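Local coordinates for RNA polymerase ECF-subfamily sigma factor (Streptomyces venezuelae, PDB 6DXO), which acts as an ECF sigma factor that directs RNA polymerase to specific promoters, probably serving aerial mycelium formation, and is held here by its anti-sigma factor RsbN, at residues Leu43-Arg54 / Trp68-Val77; Gln102-Arg110 / Thr120-Ile131. All coordinates share one frame; numbering follows the deposited sequence.

Interaction 1 of 2, residues Leu43-Arg54 / Trp68-Val77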
# COMPACT_ATOMS: atom_id res chain seq x y z
N LEU A 43 -3.37 2.15 -9.08
CA LEU A 43 -4.47 2.86 -8.44
C LEU A 43 -4.34 2.84 -6.90
O LEU A 43 -4.87 3.70 -6.21
CB LEU A 43 -5.83 2.32 -8.90
CG LEU A 43 -6.20 2.55 -10.38
CD1 LEU A 43 -7.60 1.98 -10.66
CD2 LEU A 43 -6.14 4.01 -10.76
N THR A 44 -3.61 1.87 -6.36
CA THR A 44 -3.41 1.84 -4.92
C THR A 44 -2.49 3.00 -4.57
O THR A 44 -2.76 3.78 -3.64
CB THR A 44 -2.79 0.48 -4.46
OG1 THR A 44 -3.72 -0.57 -4.73
CG2 THR A 44 -2.50 0.50 -2.96
N SER A 45 -1.43 3.14 -5.34
CA SER A 45 -0.50 4.25 -5.19
C SER A 45 -1.22 5.57 -5.35
O SER A 45 -1.10 6.46 -4.52
CB SER A 45 0.63 4.14 -6.22
OG SER A 45 1.41 5.32 -6.25
N GLU A 46 -1.99 5.70 -6.43
CA GLU A 46 -2.76 6.94 -6.64
C GLU A 46 -3.75 7.28 -5.50
O GLU A 46 -3.93 8.46 -5.17
CB GLU A 46 -3.48 6.91 -7.98
CG GLU A 46 -4.10 8.25 -8.36
CD GLU A 46 -3.06 9.36 -8.51
OE1 GLU A 46 -1.91 9.05 -8.91
OE2 GLU A 46 -3.39 10.54 -8.23
N THR A 47 -4.37 6.27 -4.92
CA THR A 47 -5.30 6.47 -3.81
C THR A 47 -4.58 7.14 -2.64
O THR A 47 -5.04 8.14 -2.10
CB THR A 47 -5.93 5.15 -3.34
OG1 THR A 47 -6.78 4.63 -4.37
CG2 THR A 47 -6.75 5.36 -2.08
N PHE A 48 -3.45 6.58 -2.25
CA PHE A 48 -2.69 7.19 -1.16
C PHE A 48 -2.16 8.58 -1.49
O PHE A 48 -2.14 9.48 -0.63
CB PHE A 48 -1.57 6.25 -0.70
CG PHE A 48 -2.05 5.12 0.14
CD1 PHE A 48 -2.42 3.90 -0.44
CD2 PHE A 48 -2.16 5.27 1.52
CE1 PHE A 48 -2.89 2.86 0.35
CE2 PHE A 48 -2.61 4.23 2.32
CZ PHE A 48 -2.98 3.01 1.74
N LEU A 49 -1.70 8.76 -2.73
CA LEU A 49 -1.18 10.06 -3.14
C LEU A 49 -2.25 11.16 -3.07
O LEU A 49 -1.97 12.30 -2.71
CB LEU A 49 -0.55 9.99 -4.53
CG LEU A 49 0.84 9.36 -4.60
CD1 LEU A 49 1.29 9.18 -6.04
CD2 LEU A 49 1.84 10.22 -3.84
N ARG A 50 -3.49 10.79 -3.40
CA ARG A 50 -4.59 11.74 -3.34
C ARG A 50 -4.92 12.11 -1.90
O ARG A 50 -5.14 13.28 -1.58
CB ARG A 50 -5.82 11.19 -4.06
CG ARG A 50 -6.98 12.14 -4.14
CD ARG A 50 -6.86 13.05 -5.35
NE ARG A 50 -7.14 12.35 -6.60
CZ ARG A 50 -8.33 12.33 -7.20
NH1 ARG A 50 -9.35 12.98 -6.66
NH2 ARG A 50 -8.49 11.66 -8.33
N ALA A 51 -4.93 11.11 -1.02
CA ALA A 51 -5.22 11.32 0.39
C ALA A 51 -4.18 12.27 0.97
O ALA A 51 -4.49 13.16 1.76
CB ALA A 51 -5.21 10.01 1.14
N LEU A 52 -2.94 12.05 0.57
CA LEU A 52 -1.81 12.81 1.07
C LEU A 52 -1.94 14.25 0.64
O LEU A 52 -1.81 15.17 1.46
CB LEU A 52 -0.51 12.20 0.54
CG LEU A 52 0.81 12.88 0.89
CD1 LEU A 52 1.94 11.86 0.77
CD2 LEU A 52 1.06 14.04 -0.04
N ARG A 53 -2.22 14.46 -0.64
CA ARG A 53 -2.35 15.80 -1.18
C ARG A 53 -3.52 16.58 -0.57
O ARG A 53 -3.50 17.81 -0.56
CB ARG A 53 -2.47 15.77 -2.71
CG ARG A 53 -1.23 15.24 -3.42
CD ARG A 53 -1.27 15.55 -4.90
NE ARG A 53 -2.34 14.82 -5.58
CZ ARG A 53 -2.13 13.79 -6.40
NH1 ARG A 53 -0.89 13.37 -6.64
NH2 ARG A 53 -3.16 13.19 -6.99
N ARG A 54 -4.53 15.87 -0.07
CA ARG A 54 -5.68 16.54 0.53
C ARG A 54 -5.70 16.42 2.05
O ARG A 54 -6.68 16.77 2.70
CB ARG A 54 -7.00 15.98 -0.03
CG ARG A 54 -7.01 15.77 -1.53
CD ARG A 54 -8.42 15.49 -2.03
NE ARG A 54 -9.11 16.70 -2.45
CZ ARG A 54 -9.27 17.08 -3.71
NH1 ARG A 54 -8.79 16.33 -4.69
NH2 ARG A 54 -9.92 18.21 -4.00
N TRP A 68 -12.17 6.75 4.13
CA TRP A 68 -11.84 7.79 3.17
C TRP A 68 -11.00 7.22 2.03
O TRP A 68 -11.24 7.51 0.87
CB TRP A 68 -11.06 8.90 3.89
CG TRP A 68 -10.83 10.13 3.09
CD1 TRP A 68 -11.68 10.71 2.21
CD2 TRP A 68 -9.66 10.95 3.13
NE1 TRP A 68 -11.11 11.84 1.67
CE2 TRP A 68 -9.87 12.02 2.23
CE3 TRP A 68 -8.45 10.88 3.82
CZ2 TRP A 68 -8.91 13.02 2.00
CZ3 TRP A 68 -7.49 11.87 3.60
CH2 TRP A 68 -7.74 12.93 2.70
N LEU A 69 -10.02 6.41 2.39
CA LEU A 69 -9.19 5.75 1.38
C LEU A 69 -10.08 4.94 0.43
O LEU A 69 -9.94 5.02 -0.77
CB LEU A 69 -8.17 4.84 2.06
CG LEU A 69 -6.98 5.54 2.75
CD1 LEU A 69 -6.12 4.54 3.52
CD2 LEU A 69 -6.13 6.31 1.74
N VAL A 70 -11.00 4.18 0.99
CA VAL A 70 -11.87 3.33 0.18
C VAL A 70 -12.73 4.16 -0.77
O VAL A 70 -12.90 3.82 -1.96
CB VAL A 70 -12.72 2.41 1.07
CG1 VAL A 70 -13.80 1.74 0.25
CG2 VAL A 70 -11.82 1.35 1.73
N THR A 71 -13.23 5.29 -0.28
CA THR A 71 -14.05 6.14 -1.11
C THR A 71 -13.23 6.82 -2.20
O THR A 71 -13.71 7.00 -3.31
CB THR A 71 -14.88 7.15 -0.26
OG1 THR A 71 -14.00 7.95 0.54
CG2 THR A 71 -15.81 6.41 0.67
N ILE A 72 -11.98 7.17 -1.90
CA ILE A 72 -11.07 7.69 -2.92
C ILE A 72 -10.77 6.67 -4.01
O ILE A 72 -10.75 7.00 -5.19
CB ILE A 72 -9.75 8.20 -2.30
CG1 ILE A 72 -9.98 9.50 -1.54
CG2 ILE A 72 -8.67 8.38 -3.38
CD1 ILE A 72 -8.85 9.85 -0.59
N ALA A 73 -10.50 5.42 -3.61
CA ALA A 73 -10.18 4.38 -4.56
C ALA A 73 -11.41 4.13 -5.43
O ALA A 73 -11.29 3.94 -6.63
CB ALA A 73 -9.74 3.08 -3.86
N ARG A 74 -12.57 4.12 -4.81
CA ARG A 74 -13.83 3.98 -5.55
C ARG A 74 -13.96 5.05 -6.66
O ARG A 74 -14.31 4.72 -7.80
CB ARG A 74 -15.04 4.02 -4.61
CG ARG A 74 -16.37 3.75 -5.36
CD ARG A 74 -17.53 3.70 -4.41
NE ARG A 74 -17.65 4.91 -3.60
CZ ARG A 74 -18.37 4.98 -2.49
NH1 ARG A 74 -19.01 3.90 -2.05
NH2 ARG A 74 -18.43 6.11 -1.80
N ASN A 75 -13.63 6.29 -6.32
CA ASN A 75 -13.64 7.42 -7.26
C ASN A 75 -12.64 7.18 -8.40
O ASN A 75 -12.95 7.43 -9.56
CB ASN A 75 -13.31 8.76 -6.56
CG ASN A 75 -14.42 9.29 -5.62
OD1 ASN A 75 -15.61 9.08 -5.84
ND2 ASN A 75 -14.01 10.02 -4.58
N LEU A 76 -11.45 6.70 -8.06
CA LEU A 76 -10.41 6.42 -9.06
C LEU A 76 -10.74 5.28 -10.01
O LEU A 76 -10.45 5.35 -11.19
CB LEU A 76 -9.07 6.10 -8.37
CG LEU A 76 -8.30 7.27 -7.78
CD1 LEU A 76 -7.18 6.75 -6.89
CD2 LEU A 76 -7.73 8.15 -8.87
N VAL A 77 -11.34 4.22 -9.49
CA VAL A 77 -11.74 3.11 -10.33
C VAL A 77 -12.85 3.58 -11.28
O VAL A 77 -12.84 3.24 -12.46
CB VAL A 77 -12.19 1.90 -9.50
CG1 VAL A 77 -12.95 0.89 -10.36
CG2 VAL A 77 -10.96 1.23 -8.84
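Leu43 O, with Leu76 CD1 packed against it across the contact, accepts two bonds from Thr47: backbone N at 2.9 Å and OG1 at 2.8 Å, reaching the carbonyl from opposite faces of its plane. This grip fixes the Thr47 side chain, which sits as a knob among Leu69, Ile72, Ala73 and Leu76. Its hydroxyl lies against Ala73 CB and Leu76 CD1, while CG2, anti to the backbone N, turns to Ile72 CG2 (3.8 Å) and the carbonyl of Leu69. Leu76 answers as the reverse knob among Leu43, Glu46, Thr47 and Arg50; its CD2 meets Glu46 CG at 3.7 Å and Arg50 NH2 at 3.6 Å, the arginine chain running past it in the opposite direction. Leu69 forks: CD1 approaches Phe48 CE2 (3.7 Å), and CD2 lies over one face of that ring, toward its rim, while also touching Ala51 CB. Beyond Ala51, the Trp68 ring closes the end of the contact, with CZ3 3.8 Å from Ala51 CB and one face carrying Ile72 CD1. Phe58 stacks on this indole, and Tyr19 of helix 12-31 meets Phe48 edge to face. The axes of 43-53 and 68-77 approach to 9.1 Å, their N-to-C directions 121° apart, with knobs-into-holes packing in the helical bundle of sigma region 2, where Leu43 probably belongs to the polymerase core-binding motif.

Interaction 2 of 2, residues Gln102-Arg110 / Thr120-Ile131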
# COMPACT_ATOMS: atom_id res chain seq x y z
N GLN A 102 12.04 -7.32 -13.95
CA GLN A 102 13.38 -7.67 -13.49
C GLN A 102 14.21 -6.45 -13.06
O GLN A 102 14.80 -6.45 -11.98
CB GLN A 102 14.12 -8.48 -14.56
CG GLN A 102 13.54 -9.85 -14.81
CD GLN A 102 13.66 -10.77 -13.61
OE1 GLN A 102 14.70 -11.38 -13.39
NE2 GLN A 102 12.60 -10.87 -12.82
N GLN A 103 14.26 -5.44 -13.92
CA GLN A 103 15.04 -4.24 -13.61
C GLN A 103 14.46 -3.47 -12.42
O GLN A 103 15.19 -2.93 -11.59
CB GLN A 103 15.15 -3.33 -14.83
CG GLN A 103 15.95 -3.94 -15.98
CD GLN A 103 16.06 -3.03 -17.19
OE1 GLN A 103 15.56 -1.91 -17.19
NE2 GLN A 103 16.75 -3.50 -18.23
N GLN A 104 13.13 -3.43 -12.34
CA GLN A 104 12.51 -2.73 -11.21
C GLN A 104 12.86 -3.39 -9.88
O GLN A 104 13.30 -2.73 -8.94
CB GLN A 104 10.99 -2.63 -11.38
CG GLN A 104 10.39 -1.63 -10.40
CD GLN A 104 8.91 -1.37 -10.61
OE1 GLN A 104 8.19 -1.05 -9.65
NE2 GLN A 104 8.44 -1.48 -11.85
N GLU A 105 12.67 -4.70 -9.80
CA GLU A 105 13.00 -5.45 -8.61
C GLU A 105 14.48 -5.33 -8.24
O GLU A 105 14.82 -5.24 -7.06
CB GLU A 105 12.64 -6.92 -8.79
CG GLU A 105 12.97 -7.77 -7.57
CD GLU A 105 12.38 -9.16 -7.66
OE1 GLU A 105 11.94 -9.54 -8.77
OE2 GLU A 105 12.35 -9.86 -6.63
N CYS A 106 15.35 -5.35 -9.25
CA CYS A 106 16.78 -5.25 -8.98
C CYS A 106 17.13 -3.91 -8.31
O CYS A 106 17.77 -3.88 -7.26
CB CYS A 106 17.61 -5.43 -10.26
SG CYS A 106 19.39 -5.62 -9.98
N VAL A 107 16.69 -2.80 -8.89
CA VAL A 107 16.98 -1.50 -8.30
C VAL A 107 16.33 -1.32 -6.92
O VAL A 107 16.90 -0.69 -6.04
CB VAL A 107 16.58 -0.31 -9.22
CG1 VAL A 107 17.36 -0.33 -10.52
CG2 VAL A 107 15.08 -0.28 -9.47
N THR A 108 15.14 -1.89 -6.74
CA THR A 108 14.44 -1.77 -5.46
C THR A 108 15.20 -2.51 -4.36
O THR A 108 15.51 -1.96 -3.31
CB THR A 108 13.02 -2.31 -5.57
OG1 THR A 108 12.33 -1.57 -6.58
CG2 THR A 108 12.28 -2.15 -4.24
N LEU A 109 15.53 -3.77 -4.62
CA LEU A 109 16.31 -4.54 -3.66
C LEU A 109 17.69 -3.93 -3.39
O LEU A 109 18.10 -3.82 -2.24
CB LEU A 109 16.46 -5.98 -4.13
CG LEU A 109 15.21 -6.88 -4.19
CD1 LEU A 109 15.54 -8.09 -5.05
CD2 LEU A 109 14.77 -7.30 -2.81
N ARG A 110 18.42 -3.57 -4.44
CA ARG A 110 19.79 -3.07 -4.28
C ARG A 110 19.87 -1.70 -3.61
O ARG A 110 20.70 -1.46 -2.73
CB ARG A 110 20.52 -3.00 -5.62
CG ARG A 110 20.87 -4.34 -6.23
CD ARG A 110 22.14 -4.93 -5.61
NE ARG A 110 23.32 -4.18 -6.02
CZ ARG A 110 24.12 -3.51 -5.18
NH1 ARG A 110 23.89 -3.52 -3.88
NH2 ARG A 110 25.16 -2.85 -5.66
N THR A 120 20.88 -9.74 -3.17
CA THR A 120 19.95 -9.57 -4.29
C THR A 120 19.90 -10.81 -5.19
O THR A 120 18.84 -11.27 -5.61
CB THR A 120 20.29 -8.31 -5.11
OG1 THR A 120 20.15 -7.15 -4.27
CG2 THR A 120 19.37 -8.16 -6.32
N ALA A 121 21.07 -11.36 -5.48
CA ALA A 121 21.12 -12.58 -6.28
C ALA A 121 20.30 -13.70 -5.64
O ALA A 121 19.52 -14.37 -6.32
CB ALA A 121 22.56 -13.02 -6.51
N ARG A 122 20.46 -13.89 -4.33
CA ARG A 122 19.73 -14.94 -3.62
C ARG A 122 18.22 -14.73 -3.71
O ARG A 122 17.47 -15.67 -3.97
CB ARG A 122 20.14 -15.04 -2.15
CG ARG A 122 21.62 -15.19 -1.89
CD ARG A 122 22.19 -16.49 -2.44
NE ARG A 122 23.59 -16.63 -2.06
CZ ARG A 122 24.61 -16.09 -2.72
NH1 ARG A 122 24.38 -15.37 -3.82
NH2 ARG A 122 25.85 -16.26 -2.29
N VAL A 123 17.77 -13.49 -3.47
CA VAL A 123 16.34 -13.18 -3.56
C VAL A 123 15.74 -13.38 -4.95
O VAL A 123 14.61 -13.87 -5.09
CB VAL A 123 16.07 -11.72 -3.13
CG1 VAL A 123 14.59 -11.34 -3.38
CG2 VAL A 123 16.46 -11.52 -1.68
N MET A 124 16.49 -12.97 -5.97
CA MET A 124 15.97 -13.00 -7.34
C MET A 124 16.19 -14.35 -8.05
O MET A 124 15.65 -14.57 -9.13
CB MET A 124 16.57 -11.87 -8.17
CG MET A 124 16.13 -10.48 -7.70
SD MET A 124 16.60 -9.15 -8.81
CE MET A 124 15.41 -9.38 -10.15
N GLY A 125 16.97 -15.22 -7.43
CA GLY A 125 17.26 -16.52 -8.01
C GLY A 125 18.15 -16.40 -9.23
O GLY A 125 18.00 -17.13 -10.21
N LYS A 126 19.10 -15.47 -9.16
CA LYS A 126 20.06 -15.26 -10.23
C LYS A 126 21.48 -15.32 -9.68
O LYS A 126 21.69 -15.27 -8.48
CB LYS A 126 19.78 -13.92 -10.91
CG LYS A 126 18.35 -13.80 -11.41
CD LYS A 126 18.16 -12.65 -12.37
CE LYS A 126 17.12 -13.01 -13.42
NZ LYS A 126 17.07 -12.00 -14.51
N ASN A 127 22.47 -15.44 -10.57
CA ASN A 127 23.85 -15.40 -10.11
C ASN A 127 24.33 -13.96 -10.04
O ASN A 127 23.78 -13.09 -10.71
CB ASN A 127 24.75 -16.25 -11.02
CG ASN A 127 24.80 -15.72 -12.44
OD1 ASN A 127 25.31 -14.62 -12.68
ND2 ASN A 127 24.27 -16.49 -13.38
N GLU A 128 25.34 -13.71 -9.22
CA GLU A 128 25.84 -12.36 -9.02
C GLU A 128 26.27 -11.69 -10.32
O GLU A 128 26.12 -10.48 -10.47
CB GLU A 128 26.96 -12.34 -7.97
CG GLU A 128 26.57 -13.09 -6.71
CD GLU A 128 27.62 -13.02 -5.62
OE1 GLU A 128 28.46 -12.10 -5.65
OE2 GLU A 128 27.59 -13.89 -4.72
N GLY A 129 26.79 -12.47 -11.26
CA GLY A 129 27.10 -11.95 -12.59
C GLY A 129 25.88 -11.37 -13.26
O GLY A 129 25.90 -10.25 -13.77
N ALA A 130 24.79 -12.14 -13.26
CA ALA A 130 23.53 -11.68 -13.82
C ALA A 130 23.00 -10.45 -13.09
O ALA A 130 22.39 -9.58 -13.70
CB ALA A 130 22.49 -12.80 -13.80
N ILE A 131 23.24 -10.36 -11.78
CA ILE A 131 22.83 -9.17 -11.03
C ILE A 131 23.66 -7.94 -11.42
O ILE A 131 23.13 -6.85 -11.59
CB ILE A 131 22.87 -9.37 -9.48
CG1 ILE A 131 21.95 -10.51 -9.04
CG2 ILE A 131 22.53 -8.06 -8.74
CD1 ILE A 131 20.50 -10.35 -9.47
O HOH W 1 13.78 -12.89 -10.58
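Met124 reaches across to helix 102-110 and fills a hole lined by Gln102, Glu105, Cys106 and Leu109. From CB, which points toward that helix, the chain first brings CG against Leu109 CD1 at 3.6 Å and near the carboxylate carbon of Glu105. SD comes next, resting 3.9 Å from Cys106 CA, almost on the backbone. The last bend (chi3 75°) turns CE onto the carbonyl of Gln102, 3.5 Å from its O, and beside Glu105 OE1. The Glu105 chain, extended beyond CG, slides past the methionine in the opposite direction and covers it with its methylenes. Leu109 also meets Val123 tip to tip, CD1 to CG1 at 3.8 Å.

Polar groups close the Gln102 end. Lys126 NZ gives a 2.7 Å bond to Gln102 OE1, in the carbonyl plane on a lone pair, but side-on, CE lying almost as near, so the lysine end is poorly aimed. A water accepts from Gln102 NE2 and donates to Met124 O, so both ends of one amide are tied to the C-terminal end of helix 120-124 and the following turn. At the other end the Arg110 methylenes cross Thr120 at about a right angle, CD lying 3.3 Å from OG1; that hydroxyl bonds to Ser116 O, and the guanidinium to Leu115 O and Gln135. Cys106 SG faces Ile131 CG2, bringing the following helix into the contact. Between helices 117-124 and 128-144, Gly125 takes positive phi and Asn127 OD1 caps the second helix by accepting from Ala130 N (2.6 Å). Two helices joined by such a short turn and backed by helix 101-112 form the helix-turn-helix of sigma region 4, which in this family typically reads the promoter -35 element.

How the interactions relate
Interaction 1 joins helices 37-53 and 65-79 of region 2; interaction 2 joins helix 101-112 to helices 117-124 and 128-144 of region 4. They share no helix, lie on opposite sides of the chain's centre with centres about 31 Å apart, and do not touch, their nearest atoms being about 10 Å apart. Both are partly buried, but interaction 1 covers more area and packs by interlocking, largely apolar surfaces, with a threonine and a leucine as reciprocal knobs and no polar bond between its two segments. Interaction 2 sets one methionine knob beside a lysine-glutamine bond and a bridging water. Residues of the partner chain pack on both, against Phe48 in the first and Leu109 in the second.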